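PDB 2CYA: tyrosine--tRNA ligase from Aeropyrum pernix, which probably catalyses the attachment of tyrosine to tRNA(Tyr) in two steps, first activating it with ATP to Tyr-AMP and then transferring it to the acceptor end. Local coordinates for residues Val47-Ile50 and Gly51-Val54. Sequence-based numbering, arbitrary orientation.
With SO4 (sulfate ion), chain C.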
loop_
_atom_site.group_PDB
_atom_site.type_symbol
_atom_site.label_atom_id
_atom_site.label_comp_id
_atom_site.label_asym_id
_atom_site.label_seq_id
_atom_site.Cartn_x
_atom_site.Cartn_y
_atom_site.Cartn_z
ATOM N N VAL A 47 13.099 -13.896 -19.711
ATOM C CA VAL A 47 13.124 -15.281 -20.153
ATOM C C VAL A 47 13.706 -16.153 -19.041
ATOM O O VAL A 47 14.737 -15.831 -18.448
ATOM C CB VAL A 47 13.984 -15.451 -21.427
ATOM C CG1 VAL A 47 13.893 -16.896 -21.929
ATOM C CG2 VAL A 47 13.519 -14.471 -22.508
ATOM N N ALA A 48 13.034 -17.259 -18.753
ATOM C CA ALA A 48 13.511 -18.157 -17.720
ATOM C C ALA A 48 14.928 -18.673 -18.008
ATOM O O ALA A 48 15.254 -19.035 -19.138
ATOM C CB ALA A 48 12.563 -19.322 -17.586
ATOM N N HIS A 49 15.775 -18.678 -16.986
ATOM C CA HIS A 49 17.115 -19.213 -17.149
ATOM C C HIS A 49 17.177 -20.464 -16.264
ATOM O O HIS A 49 16.258 -20.724 -15.493
ATOM C CB HIS A 49 18.178 -18.171 -16.784
ATOM C CG HIS A 49 18.046 -17.617 -15.404
ATOM N ND1 HIS A 49 18.382 -18.337 -14.278
ATOM C CD2 HIS A 49 17.659 -16.394 -14.970
ATOM C CE1 HIS A 49 18.209 -17.580 -13.207
ATOM N NE2 HIS A 49 17.772 -16.396 -13.599
ATOM N N ILE A 50 18.248 -21.237 -16.357
ATOM C CA ILE A 50 18.283 -22.489 -15.616
ATOM C C ILE A 50 18.196 -22.394 -14.104
ATOM O O ILE A 50 17.854 -23.374 -13.446
ATOM C CB ILE A 50 19.516 -23.316 -16.019
ATOM C CG1 ILE A 50 20.817 -22.543 -15.706
ATOM C CG2 ILE A 50 19.418 -23.648 -17.510
ATOM C CD1 ILE A 50 22.073 -23.375 -15.963
ATOM N N GLY A 51 18.480 -21.214 -13.555
ATOM C CA GLY A 51 18.429 -21.052 -12.116
ATOM C C GLY A 51 17.051 -21.298 -11.557
ATOM O O GLY A 51 16.891 -21.799 -10.441
ATOM N N TRP A 52 16.043 -20.950 -12.345
ATOM C CA TRP A 52 14.658 -21.117 -11.930
ATOM C C TRP A 52 14.262 -22.584 -11.877
ATOM O O TRP A 52 13.300 -22.941 -11.186
ATOM C CB TRP A 52 13.722 -20.368 -12.886
ATOM C CG TRP A 52 13.866 -18.867 -12.830
ATOM C CD1 TRP A 52 14.777 -18.149 -12.085
ATOM C CD2 TRP A 52 13.120 -17.903 -13.583
ATOM N NE1 TRP A 52 14.644 -16.802 -12.341
ATOM C CE2 TRP A 52 13.637 -16.622 -13.258
ATOM C CE3 TRP A 52 12.066 -17.993 -14.503
ATOM C CZ2 TRP A 52 13.132 -15.442 -13.828
ATOM C CZ3 TRP A 52 11.563 -16.815 -15.068
ATOM C CH2 TRP A 52 12.101 -15.558 -14.726
ATOM N N LEU A 53 15.000 -23.433 -12.598
ATOM C CA LEU A 53 14.678 -24.863 -12.615
ATOM C C LEU A 53 14.774 -25.430 -11.193
ATOM O O LEU A 53 14.001 -26.314 -10.813
ATOM C CB LEU A 53 15.616 -25.624 -13.572
ATOM C CG LEU A 53 15.436 -25.446 -15.098
ATOM C CD1 LEU A 53 16.518 -26.219 -15.846
ATOM C CD2 LEU A 53 14.044 -25.948 -15.535
ATOM N N VAL A 54 15.703 -24.903 -10.399
ATOM C CA VAL A 54 15.862 -25.360 -9.022
ATOM C C VAL A 54 14.557 -25.221 -8.241
ATOM O O VAL A 54 14.140 -26.164 -7.557
ATOM C CB VAL A 54 16.956 -24.566 -8.258
ATOM C CG1 VAL A 54 17.033 -25.071 -6.819
ATOM C CG2 VAL A 54 18.309 -24.714 -8.946
HETATM S S SO4 C . 16.110 -13.377 -11.596
HETATM O O1 SO4 C . 17.061 -14.200 -10.726
HETATM O O2 SO4 C . 14.775 -13.300 -10.858
HETATM O O3 SO4 C . 16.628 -12.057 -11.654
HETATM O O4 SO4 C . 15.857 -14.191 -12.732
#
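The side chains of Trp52 and His49 cross at about a right angle, and both donate to O4 of a bound sulfate. The Trp52 side chain starts with CB, 3.7 Å from His49 O. CG is anti to the carbonyl carbon (chi1 -67°), which carries the indole back along the preceding loop. Trp52 CD1 then sits over one face of the imidazole, 3.7 Å from His49 CE1. The two rings are oblique, with planes at 49°. On the six-membered ring, Trp52 CE3 rests 3.4 Å from Ala48 CB. Trp52 NE1 donates to sulfate O4 at 2.9 Å, and His49 NE2 donates to the same oxygen at 3.0 Å. Lys241 NZ, of the KMSKS region, also binds this sulfate. The other imidazole nitrogen, His49 ND1, accepts from Gly51 N at 3.0 Å, a capping bond; with the NE2 bond to sulfate it helps fix the ring's rotation. His49 O takes Trp52 N. With an alanine in place of Trp52, sulfate O4 would probably lose one of its donors, and the His49 face and Ala48 methyl their indole contacts. His49, Trp52 and Lys241 are inferred ATP-binding residues. His49-Ile50-Gly51-Trp52, at the turn into helix 51-64, corresponds to the HIGH signature of class I synthetases, with Trp52 in place of its last histidine. The sulfate, probably from the crystallisation liquor, is consistent with an anion site in the ATP pocket.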